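Local coordinates for protein-glutamine gamma-glutamyltransferase 2 (PDB 1G0D) that probably cross-links proteins in a calcium-dependent way, joining peptide-bound glutamine to the amino group of lysine or to other primary amines, at residues Met156-Ile162 with Pro174-Phe180; Leu622-Leu628 with Arg659-Val663. All coordinates share one frame; numbering follows the deposited sequence.

Contact 1: residues Met156-Ile162 with Pro174-Phe180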
loop_
_atom_site.group_PDB
_atom_site.type_symbol
_atom_site.label_atom_id
_atom_site.label_comp_id
_atom_site.label_asym_id
_atom_site.label_seq_id
_atom_site.Cartn_x
_atom_site.Cartn_y
_atom_site.Cartn_z
ATOM N N MET A 156 11.554 -9.223 -1.793
ATOM C CA MET A 156 12.821 -8.663 -1.366
ATOM C C MET A 156 13.079 -7.184 -1.500
ATOM O O MET A 156 13.917 -6.650 -0.799
ATOM C CB MET A 156 13.931 -9.448 -2.045
ATOM C CG MET A 156 13.860 -10.925 -1.668
ATOM S SD MET A 156 14.389 -11.076 -0.006
ATOM C CE MET A 156 13.465 -12.329 0.495
ATOM N N ASN A 157 12.391 -6.500 -2.397
ATOM C CA ASN A 157 12.638 -5.071 -2.533
ATOM C C ASN A 157 12.022 -4.252 -1.392
ATOM O O ASN A 157 10.852 -4.431 -1.040
ATOM C CB ASN A 157 12.117 -4.573 -3.860
ATOM C CG ASN A 157 12.623 -3.202 -4.147
ATOM O OD1 ASN A 157 13.113 -2.533 -3.236
ATOM N ND2 ASN A 157 12.524 -2.760 -5.392
ATOM N N GLU A 158 12.805 -3.365 -0.795
ATOM C CA GLU A 158 12.300 -2.573 0.328
ATOM C C GLU A 158 11.892 -1.145 -0.047
ATOM O O GLU A 158 11.361 -0.396 0.782
ATOM C CB GLU A 158 13.342 -2.501 1.441
ATOM C CG GLU A 158 13.547 -3.777 2.261
ATOM C CD GLU A 158 14.740 -3.661 3.205
ATOM O OE1 GLU A 158 15.890 -3.534 2.710
ATOM O OE2 GLU A 158 14.530 -3.678 4.437
ATOM N N ASP A 159 12.137 -0.778 -1.297
ATOM C CA ASP A 159 11.820 0.549 -1.785
ATOM C C ASP A 159 10.822 0.417 -2.893
ATOM O O ASP A 159 11.064 -0.294 -3.857
ATOM C CB ASP A 159 13.070 1.210 -2.326
ATOM C CG ASP A 159 13.987 1.643 -1.241
ATOM O OD1 ASP A 159 13.581 2.567 -0.516
ATOM O OD2 ASP A 159 15.093 1.061 -1.103
ATOM N N GLY A 160 9.697 1.095 -2.750
ATOM C CA GLY A 160 8.677 1.036 -3.769
ATOM C C GLY A 160 8.294 2.427 -4.240
ATOM O O GLY A 160 8.927 3.427 -3.909
ATOM N N VAL A 161 7.267 2.479 -5.062
ATOM C CA VAL A 161 6.768 3.720 -5.568
ATOM C C VAL A 161 5.261 3.528 -5.560
ATOM O O VAL A 161 4.778 2.498 -6.030
ATOM C CB VAL A 161 7.298 3.924 -7.004
ATOM C CG1 VAL A 161 6.648 5.110 -7.648
ATOM C CG2 VAL A 161 8.789 4.129 -6.950
ATOM N N ILE A 162 4.510 4.456 -4.969
ATOM C CA ILE A 162 3.052 4.322 -4.988
ATOM C C ILE A 162 2.536 5.444 -5.887
ATOM O O ILE A 162 2.936 6.580 -5.728
ATOM C CB ILE A 162 2.446 4.434 -3.576
ATOM C CG1 ILE A 162 3.133 3.416 -2.649
ATOM C CG2 ILE A 162 0.962 4.228 -3.660
ATOM C CD1 ILE A 162 2.476 3.131 -1.319
ATOM N N PRO A 174 7.834 7.849 -3.718
ATOM C CA PRO A 174 8.655 6.738 -3.278
ATOM C C PRO A 174 8.220 6.359 -1.855
ATOM O O PRO A 174 7.717 7.205 -1.125
ATOM C CB PRO A 174 10.055 7.332 -3.300
ATOM C CG PRO A 174 9.851 8.755 -3.151
ATOM C CD PRO A 174 8.668 9.021 -4.009
ATOM N N TRP A 175 8.410 5.092 -1.466
ATOM C CA TRP A 175 8.057 4.636 -0.124
ATOM C C TRP A 175 9.109 3.671 0.399
ATOM O O TRP A 175 9.589 2.807 -0.329
ATOM C CB TRP A 175 6.707 3.951 -0.134
ATOM C CG TRP A 175 6.090 3.826 1.227
ATOM C CD1 TRP A 175 6.197 2.762 2.079
ATOM C CD2 TRP A 175 5.156 4.746 1.848
ATOM N NE1 TRP A 175 5.390 2.948 3.185
ATOM C CE2 TRP A 175 4.740 4.149 3.071
ATOM C CE3 TRP A 175 4.634 6.003 1.488
ATOM C CZ2 TRP A 175 3.812 4.780 3.939
ATOM C CZ3 TRP A 175 3.713 6.619 2.349
ATOM C CH2 TRP A 175 3.319 6.000 3.564
ATOM N N ASN A 176 9.487 3.829 1.655
ATOM C CA ASN A 176 10.465 2.927 2.222
ATOM C C ASN A 176 9.675 1.853 2.969
ATOM O O ASN A 176 9.218 2.066 4.102
ATOM C CB ASN A 176 11.399 3.719 3.151
ATOM C CG ASN A 176 12.319 2.836 3.986
ATOM O OD1 ASN A 176 12.434 1.639 3.754
ATOM N ND2 ASN A 176 12.969 3.433 4.981
ATOM N N TYR A 177 9.482 0.700 2.337
ATOM C CA TYR A 177 8.732 -0.359 3.002
ATOM C C TYR A 177 9.491 -0.840 4.218
ATOM O O TYR A 177 8.891 -1.317 5.177
ATOM C CB TYR A 177 8.486 -1.527 2.068
ATOM C CG TYR A 177 7.637 -1.171 0.892
ATOM C CD1 TYR A 177 6.389 -0.603 1.057
ATOM C CD2 TYR A 177 8.103 -1.380 -0.405
ATOM C CE1 TYR A 177 5.613 -0.245 -0.053
ATOM C CE2 TYR A 177 7.365 -1.034 -1.502
ATOM C CZ TYR A 177 6.119 -0.465 -1.331
ATOM O OH TYR A 177 5.404 -0.130 -2.455
ATOM N N GLY A 178 10.811 -0.728 4.162
ATOM C CA GLY A 178 11.657 -1.149 5.271
ATOM C C GLY A 178 11.291 -2.446 5.976
ATOM O O GLY A 178 11.391 -2.495 7.187
ATOM N N GLN A 179 10.873 -3.499 5.263
ATOM C CA GLN A 179 10.516 -4.748 5.941
ATOM C C GLN A 179 11.676 -5.472 6.631
ATOM O O GLN A 179 11.451 -6.310 7.516
ATOM C CB GLN A 179 9.822 -5.718 4.982
ATOM C CG GLN A 179 10.615 -6.058 3.765
ATOM C CD GLN A 179 10.301 -5.148 2.616
ATOM O OE1 GLN A 179 9.839 -4.000 2.796
ATOM N NE2 GLN A 179 10.549 -5.641 1.414
ATOM N N PHE A 180 12.913 -5.141 6.266
ATOM C CA PHE A 180 14.069 -5.796 6.891
ATOM C C PHE A 180 14.828 -4.915 7.878
ATOM O O PHE A 180 15.940 -5.264 8.291
ATOM C CB PHE A 180 15.027 -6.319 5.822
ATOM C CG PHE A 180 14.375 -7.274 4.870
ATOM C CD1 PHE A 180 13.497 -8.258 5.344
ATOM C CD2 PHE A 180 14.584 -7.160 3.511
ATOM C CE1 PHE A 180 12.840 -9.100 4.485
ATOM C CE2 PHE A 180 13.944 -7.992 2.636
ATOM C CZ PHE A 180 13.063 -8.968 3.120
HETATM O O HOH W 1 11.841 4.086 -2.031
HETATM O O HOH W 2 5.934 -0.372 -4.838
#
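Ile162 brings CD1 obliquely to the Trp175 indole, toward its rim, while the Phe180 ring receives Gln179 CG over the centre of one face and Met156 O at its edge. The Tyr177 ring has a water in its plane at the hydroxyl edge, and its CE2 lies 3.3 Å from Gly160 CA; that closeness suits a glycine, since any side chain there would run into the tyrosine ring. Met156 adds a Met-aromatic contact, its SD coming obliquely to Phe180 CZ at 4.0 Å.

Beyond the paired strands, side chains join the residues that lead into strand 159-164 to those that follow strand 169-176. The Glu158 carboxylate takes the backbone N of Phe180 on the anti side of OE2 (2.8 Å), and its OE1 forms a salt bridge with Arg655. Gln179 folds back because its chain bends at chi2 (-92°), which brings its amide across the CG of Glu158 and lets NE2 donate to Asn157 O at 2.8 Å from above the carbonyl plane; NE2 also bonds Val155 O. Asn157 OD1 accepts from Asp159 N in an Asx turn that leads into the strand, while Asn157 ND2 bonds Glu153 OE1.

Gly160 and Trp175 form the hydrogen-bonded pair, the bond from Gly160 N to Trp175 O being nearly straight (170°), and Glu158 O receives Tyr177 N. Trp175 NE1 reaches Ser252, and the Trp175 and Ile162 side chains rest on Ala277 of helix 272-286, which begins with catalytic Cys272. The whole is an antiparallel beta hairpin, strands 159-164 and 169-176, packed beside the active-site helix.

Contact 2: residues Leu622-Leu628 with Arg659-Val663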
loop_
_atom_site.group_PDB
_atom_site.type_symbol
_atom_site.label_atom_id
_atom_site.label_comp_id
_atom_site.label_asym_id
_atom_site.label_seq_id
_atom_site.Cartn_x
_atom_site.Cartn_y
_atom_site.Cartn_z
ATOM N N LEU A 622 14.149 12.771 7.314
ATOM C CA LEU A 622 14.886 11.911 6.386
ATOM C C LEU A 622 14.890 10.444 6.783
ATOM O O LEU A 622 14.976 10.118 7.959
ATOM C CB LEU A 622 16.348 12.350 6.276
ATOM C CG LEU A 622 16.924 13.745 6.027
ATOM C CD1 LEU A 622 17.756 13.704 4.770
ATOM C CD2 LEU A 622 15.866 14.765 5.904
ATOM N N GLU A 623 14.795 9.550 5.804
ATOM C CA GLU A 623 14.836 8.129 6.102
ATOM C C GLU A 623 15.185 7.308 4.873
ATOM O O GLU A 623 15.025 7.762 3.739
ATOM C CB GLU A 623 13.503 7.670 6.644
ATOM C CG GLU A 623 12.558 7.304 5.557
ATOM C CD GLU A 623 11.379 6.543 6.077
ATOM O OE1 GLU A 623 11.586 5.530 6.781
ATOM O OE2 GLU A 623 10.243 6.970 5.790
ATOM N N GLY A 624 15.660 6.088 5.111
ATOM C CA GLY A 624 15.998 5.199 4.018
ATOM C C GLY A 624 16.261 3.799 4.539
ATOM O O GLY A 624 17.001 3.659 5.508
ATOM N N ALA A 625 15.627 2.778 3.943
ATOM C CA ALA A 625 15.837 1.384 4.341
ATOM C C ALA A 625 17.326 1.200 4.161
ATOM O O ALA A 625 17.852 1.527 3.095
ATOM C CB ALA A 625 15.094 0.440 3.398
ATOM N N GLY A 626 18.015 0.731 5.193
ATOM C CA GLY A 626 19.444 0.519 5.053
ATOM C C GLY A 626 20.344 1.736 5.129
ATOM O O GLY A 626 21.564 1.574 5.199
ATOM N N LEU A 627 19.770 2.945 5.090
ATOM C CA LEU A 627 20.535 4.210 5.193
ATOM C C LEU A 627 20.319 4.819 6.605
ATOM O O LEU A 627 21.266 4.946 7.374
ATOM C CB LEU A 627 20.096 5.219 4.118
ATOM C CG LEU A 627 20.446 4.911 2.655
ATOM C CD1 LEU A 627 20.228 6.155 1.769
ATOM C CD2 LEU A 627 21.892 4.438 2.580
ATOM N N LEU A 628 19.085 5.222 6.931
ATOM C CA LEU A 628 18.754 5.733 8.264
ATOM C C LEU A 628 17.290 5.678 8.612
ATOM O O LEU A 628 16.412 5.653 7.748
ATOM C CB LEU A 628 19.206 7.165 8.500
ATOM C CG LEU A 628 19.153 8.381 7.576
ATOM C CD1 LEU A 628 17.810 8.733 7.173
ATOM C CD2 LEU A 628 19.705 9.573 8.330
ATOM N N ARG A 659 20.549 1.914 -2.417
ATOM C CA ARG A 659 19.507 2.358 -1.527
ATOM C C ARG A 659 18.948 3.691 -1.943
ATOM O O ARG A 659 19.538 4.403 -2.747
ATOM C CB ARG A 659 20.073 2.407 -0.115
ATOM C CG ARG A 659 21.068 1.289 0.160
ATOM C CD ARG A 659 21.035 0.852 1.603
ATOM N NE ARG A 659 21.089 -0.595 1.756
ATOM C CZ ARG A 659 20.032 -1.405 1.697
ATOM N NH1 ARG A 659 20.180 -2.711 1.847
ATOM N NH2 ARG A 659 18.827 -0.920 1.488
ATOM N N LYS A 660 17.778 4.000 -1.411
ATOM C CA LYS A 660 17.077 5.241 -1.731
ATOM C C LYS A 660 16.846 6.103 -0.459
ATOM O O LYS A 660 16.407 5.585 0.601
ATOM C CB LYS A 660 15.750 4.889 -2.425
ATOM C CG LYS A 660 15.921 4.026 -3.673
ATOM C CD LYS A 660 15.609 4.830 -4.929
ATOM C CE LYS A 660 16.301 4.293 -6.177
ATOM N NZ LYS A 660 16.145 2.820 -6.216
ATOM N N LEU A 661 17.193 7.393 -0.550
ATOM C CA LEU A 661 17.048 8.305 0.586
ATOM C C LEU A 661 15.835 9.124 0.296
ATOM O O LEU A 661 15.723 9.736 -0.782
ATOM C CB LEU A 661 18.275 9.192 0.751
ATOM C CG LEU A 661 18.241 10.140 1.944
ATOM C CD1 LEU A 661 18.161 9.381 3.256
ATOM C CD2 LEU A 661 19.481 11.031 1.887
ATOM N N LEU A 662 14.912 9.088 1.258
ATOM C CA LEU A 662 13.622 9.781 1.155
ATOM C C LEU A 662 13.522 10.994 2.089
ATOM O O LEU A 662 13.994 10.977 3.230
ATOM C CB LEU A 662 12.468 8.810 1.457
ATOM C CG LEU A 662 12.082 7.729 0.449
ATOM C CD1 LEU A 662 13.254 6.843 0.082
ATOM C CD2 LEU A 662 11.038 6.882 1.088
ATOM N N VAL A 663 12.921 12.063 1.584
ATOM C CA VAL A 663 12.768 13.260 2.373
ATOM C C VAL A 663 11.422 13.967 2.176
ATOM O O VAL A 663 10.886 14.086 1.058
ATOM C CB VAL A 663 13.927 14.247 2.075
ATOM C CG1 VAL A 663 13.801 15.474 2.933
ATOM C CG2 VAL A 663 15.250 13.572 2.343
HETATM O O HOH W 3 14.459 3.643 1.867
#
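Leu627 overlaps the aliphatic part of Arg659, the two side chains running in opposite directions, with Leu627 CG 3.8 Å from Arg659 CB. Bends at chi2 and chi3 curl the arginine over the turn, where Gly626 CA sits above one face of the guanidinium, offset toward its rim. A side chain on Gly626 would strike Arg659 CZ, and the backbone angles favour glycine. Arg659 NH2 makes a weak bond to Ala625 O (3.1 Å), and NE and NH1 bond weakly to Arg655 O and Thr656 O. A leucine in place of Arg659 would probably leave these carbonyls without this donor and the flank of Gly626 without its flat cover.

Leu622 and Val663 lie side by side, Leu622 CD1 3.5 Å from Val663 CG2, and the Leu627 and Leu661 side chains cross at about a right angle, Leu627 CD1 touching Leu661 CB; their branched ends meet on the face carrying Leu622 and Val663. Glu623 and Leu662 exchange two backbone bonds, Leu662 N reaching Glu623 O at 2.8 Å. Past them the strands part, and a water bridges Ala625 N and Lys660 O. Leu627 and Leu628 both face Gly624 in a classic beta bulge, and Gly624 O accepts from the backbone N of each.

In the C-terminal Ig-like domain, strand 659-666 runs between strands 619-624 and 673-682, with Leu622, Leu627 and Leu628 packed against strand 644-651, while Leu662 and Ala625 meet Asn176 of strand 169-176.

Both contacts are buried and antiparallel, yet they belong to different parts of the fold: contact 1 is a two-stranded hairpin nearer the middle of the molecule and close to the catalytic cysteine, contact 2 part of a larger sheet in the C-terminal Ig-like domain, away from the annotated sites. The first relies on aromatic rings and on polar side chains that grip backbone atoms; the second is chiefly aliphatic, with its arginine at the turn. Their centres lie 10 Å apart and they touch directly. Asn176 bonds weakly to Glu623, whose OE2 is also hydrogen-bonded by Thr250 OG1, and Glu158 meets Arg659, so the hairpin and the Ig-like sheet share an interface.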